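Synaptonemal complex protein 2 (Mus musculus, PDB 5IWZ) helps build the axial and lateral elements of synaptonemal complexes and is required for normal meiotic chromosome synapsis and fertility. Local coordinates at residues Glu112-Asn116 with Leu161-Val167. Numbering follows the deposited sequence.
Sequences EIILN and LVIDSRV
Leu115 lays a methyl over the flat face of the Arg166 guanidinium, a charged group already held at its edge by Asp164. Leu115 CD2 stands 3.8 Å above the guanidinium plane, over its centre, and CD1 lies near the two terminal nitrogens. Leu115 CD2 also meets the aliphatic root of the arginine, 3.8 Å from Arg166 CB. The arginine chain bends at chi3 (-65°), which turns the guanidinium back to Asp164 within the same turn. The grip is side-on. The bond from Arg166 NE to Asp164 OD1 is 3.0 Å long and nearly straight (168°); it meets the syn lone pair of OD1. Arg166 NH2 makes a more bent bond of 3.0 Å to Asp164 OD2 and completes the salt bridge. Asp164 OD1 takes a second bond, from the backbone N of Arg166, which closes an Asx turn and comes from above the carboxylate plane. The two side-chain bonds probably hold the guanidinium flat against the leucine, while the backbone bond restrains the carboxylate. The Asx turn lies within a type I beta turn from Asp164 to Val167, just after a helix ends.

The rest of the contact is between apolar side chains. Ile114 CG2 touches Val167 CG1 at 3.8 Å. The same methyl touches Leu161 CD1 at 4.1 Å. The contact thus joins two chain segments of the armadillo-repeat-like domain through side chains alone.

Helix 111-115 brings in Ile114 and Leu115; helix 144-163 and the turn after it supply the other side. Helix 123-141 packs on Ile114 through Ile129. Helix 169-185 meets Leu161 and Val167, while helix 197-212 touches Ile163 and Ser165.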
ATOM      1  N   GLU A 112      12.389  -6.802 -11.046  1.00 44.29           N
ATOM      2  CA  GLU A 112      13.448  -5.934 -11.553  1.00 47.82           C
ATOM      3  C   GLU A 112      12.964  -4.492 -11.682  1.00 46.80           C
ATOM      4  O   GLU A 112      13.688  -3.550 -11.345  1.00 50.50           O
ATOM      5  CB  GLU A 112      13.953  -6.468 -12.896  1.00 51.22           C
ATOM      6  CG  GLU A 112      15.109  -5.685 -13.487  1.00 62.87           C
ATOM      7  CD  GLU A 112      15.675  -6.315 -14.760  1.00 68.54           C
ATOM      8  OE1 GLU A 112      15.931  -7.540 -14.759  1.00 71.78           O
ATOM      9  OE2 GLU A 112      15.863  -5.582 -15.758  1.00 66.97           O
ATOM     10  N   ILE A 113      11.733  -4.308 -12.155  1.00 39.01           N
ATOM     11  CA  ILE A 113      11.143  -2.978 -12.256  1.00 37.02           C
ATOM     12  C   ILE A 113      10.924  -2.383 -10.870  1.00 47.38           C
ATOM     13  O   ILE A 113      11.231  -1.211 -10.620  1.00 50.85           O
ATOM     14  CB  ILE A 113       9.821  -3.053 -13.043  1.00 35.23           C
ATOM     15  CG1 ILE A 113      10.089  -3.271 -14.540  1.00 45.49           C
ATOM     16  CG2 ILE A 113       8.978  -1.820 -12.792  1.00 34.14           C
ATOM     17  CD1 ILE A 113       8.885  -3.795 -15.311  1.00 42.34           C
ATOM     18  N   ILE A 114      10.340  -3.174  -9.966  1.00 46.41           N
ATOM     19  CA  ILE A 114      10.080  -2.731  -8.598  1.00 40.17           C
ATOM     20  C   ILE A 114      11.364  -2.244  -7.938  1.00 41.52           C
ATOM     21  O   ILE A 114      11.362  -1.250  -7.201  1.00 42.60           O
ATOM     22  CB  ILE A 114       9.428  -3.875  -7.797  1.00 37.54           C
ATOM     23  CG1 ILE A 114       7.968  -4.034  -8.199  1.00 27.92           C
ATOM     24  CG2 ILE A 114       9.561  -3.652  -6.296  1.00 46.54           C
ATOM     25  CD1 ILE A 114       7.450  -5.449  -8.037  1.00 30.37           C
ATOM     26  N   LEU A 115      12.483  -2.915  -8.208  1.00 37.63           N
ATOM     27  CA  LEU A 115      13.725  -2.509  -7.561  1.00 49.63           C
ATOM     28  C   LEU A 115      14.276  -1.215  -8.154  1.00 70.23           C
ATOM     29  O   LEU A 115      14.318  -0.187  -7.472  1.00 77.41           O
ATOM     30  CB  LEU A 115      14.759  -3.624  -7.645  1.00 39.80           C
ATOM     31  CG  LEU A 115      14.380  -4.804  -6.746  1.00 42.39           C
ATOM     32  CD1 LEU A 115      15.256  -6.000  -7.038  1.00 40.16           C
ATOM     33  CD2 LEU A 115      14.450  -4.423  -5.273  1.00 39.99           C
ATOM     34  N   ASN A 116      14.670  -1.241  -9.428  1.00 77.10           N
ATOM     35  CA  ASN A 116      15.387  -0.132 -10.052  1.00 80.61           C
ATOM     36  C   ASN A 116      14.560   1.151 -10.164  1.00 80.10           C
ATOM     37  O   ASN A 116      14.944   2.073 -10.891  1.00 87.27           O
ATOM     38  CB  ASN A 116      15.890  -0.551 -11.433  1.00 83.49           C
ATOM     39  N   LEU A 161       8.329  -8.862   0.088  1.00 28.60           N
ATOM     40  CA  LEU A 161       8.366  -7.508  -0.464  1.00 33.60           C
ATOM     41  C   LEU A 161       8.414  -6.458   0.635  1.00 35.76           C
ATOM     42  O   LEU A 161       9.107  -5.437   0.506  1.00 31.25           O
ATOM     43  CB  LEU A 161       7.140  -7.277  -1.350  1.00 35.38           C
ATOM     44  CG  LEU A 161       7.054  -6.016  -2.213  1.00 40.97           C
ATOM     45  CD1 LEU A 161       8.140  -6.028  -3.283  1.00 35.69           C
ATOM     46  CD2 LEU A 161       5.680  -5.887  -2.869  1.00 40.33           C
ATOM     47  N   VAL A 162       7.653  -6.674   1.709  1.00 35.30           N
ATOM     48  CA  VAL A 162       7.581  -5.706   2.796  1.00 34.17           C
ATOM     49  C   VAL A 162       8.884  -5.692   3.589  1.00 30.88           C
ATOM     50  O   VAL A 162       9.306  -4.641   4.083  1.00 34.42           O
ATOM     51  CB  VAL A 162       6.353  -6.012   3.678  1.00 31.79           C
ATOM     52  CG1 VAL A 162       6.397  -5.224   4.966  1.00 41.56           C
ATOM     53  CG2 VAL A 162       5.066  -5.663   2.928  1.00 24.20           C
ATOM     54  N   ILE A 163       9.559  -6.838   3.688  1.00 31.16           N
ATOM     55  CA  ILE A 163      10.830  -6.919   4.396  1.00 39.46           C
ATOM     56  C   ILE A 163      11.986  -6.317   3.605  1.00 42.44           C
ATOM     57  O   ILE A 163      13.005  -5.938   4.200  1.00 39.69           O
ATOM     58  CB  ILE A 163      11.114  -8.396   4.728  1.00 44.10           C
ATOM     59  CG1 ILE A 163      10.152  -8.904   5.803  1.00 48.80           C
ATOM     60  CG2 ILE A 163      12.544  -8.621   5.163  1.00 51.37           C
ATOM     61  CD1 ILE A 163      10.158 -10.429   5.918  1.00 51.73           C
ATOM     62  N   ASP A 164      11.871  -6.234   2.278  1.00 35.79           N
ATOM     63  CA  ASP A 164      12.994  -5.855   1.422  1.00 36.37           C
ATOM     64  C   ASP A 164      13.147  -4.338   1.482  1.00 37.29           C
ATOM     65  O   ASP A 164      12.308  -3.597   0.955  1.00 36.96           O
ATOM     66  CB  ASP A 164      12.763  -6.355  -0.009  1.00 34.89           C
ATOM     67  CG  ASP A 164      13.962  -6.112  -0.956  1.00 44.80           C
ATOM     68  OD1 ASP A 164      14.856  -5.299  -0.646  1.00 44.99           O
ATOM     69  OD2 ASP A 164      13.995  -6.740  -2.044  1.00 48.22           O
ATOM     70  N   SER A 165      14.224  -3.869   2.122  1.00 38.57           N
ATOM     71  CA  SER A 165      14.401  -2.432   2.312  1.00 38.68           C
ATOM     72  C   SER A 165      14.663  -1.697   1.008  1.00 39.70           C
ATOM     73  O   SER A 165      14.573  -0.467   0.986  1.00 43.24           O
ATOM     74  CB  SER A 165      15.539  -2.156   3.300  1.00 42.77           C
ATOM     75  OG  SER A 165      16.804  -2.477   2.750  1.00 48.34           O
ATOM     76  N   ARG A 166      14.948  -2.412  -0.082  1.00 40.89           N
ATOM     77  CA  ARG A 166      15.199  -1.740  -1.350  1.00 44.55           C
ATOM     78  C   ARG A 166      13.928  -1.217  -2.007  1.00 42.55           C
ATOM     79  O   ARG A 166      14.019  -0.341  -2.871  1.00 45.49           O
ATOM     80  CB  ARG A 166      15.939  -2.686  -2.301  1.00 40.26           C
ATOM     81  CG  ARG A 166      17.281  -3.161  -1.763  1.00 44.59           C
ATOM     82  CD  ARG A 166      17.905  -4.208  -2.663  1.00 45.58           C
ATOM     83  NE  ARG A 166      17.102  -5.425  -2.683  1.00 46.87           N
ATOM     84  CZ  ARG A 166      17.268  -6.415  -3.550  1.00 45.54           C
ATOM     85  NH1 ARG A 166      18.214  -6.337  -4.472  1.00 44.35           N
ATOM     86  NH2 ARG A 166      16.481  -7.480  -3.497  1.00 45.37           N
ATOM     87  N   VAL A 167      12.749  -1.697  -1.602  1.00 37.82           N
ATOM     88  CA  VAL A 167      11.502  -1.401  -2.308  1.00 37.70           C
ATOM     89  C   VAL A 167      10.920  -0.087  -1.806  1.00 42.44           C
ATOM     90  O   VAL A 167      10.868   0.157  -0.593  1.00 49.33           O
ATOM     91  CB  VAL A 167      10.491  -2.553  -2.133  1.00 35.70           C
ATOM     92  CG1 VAL A 167       9.179  -2.231  -2.844  1.00 29.67           C
ATOM     93  CG2 VAL A 167      11.082  -3.864  -2.627  1.00 37.51           C
TER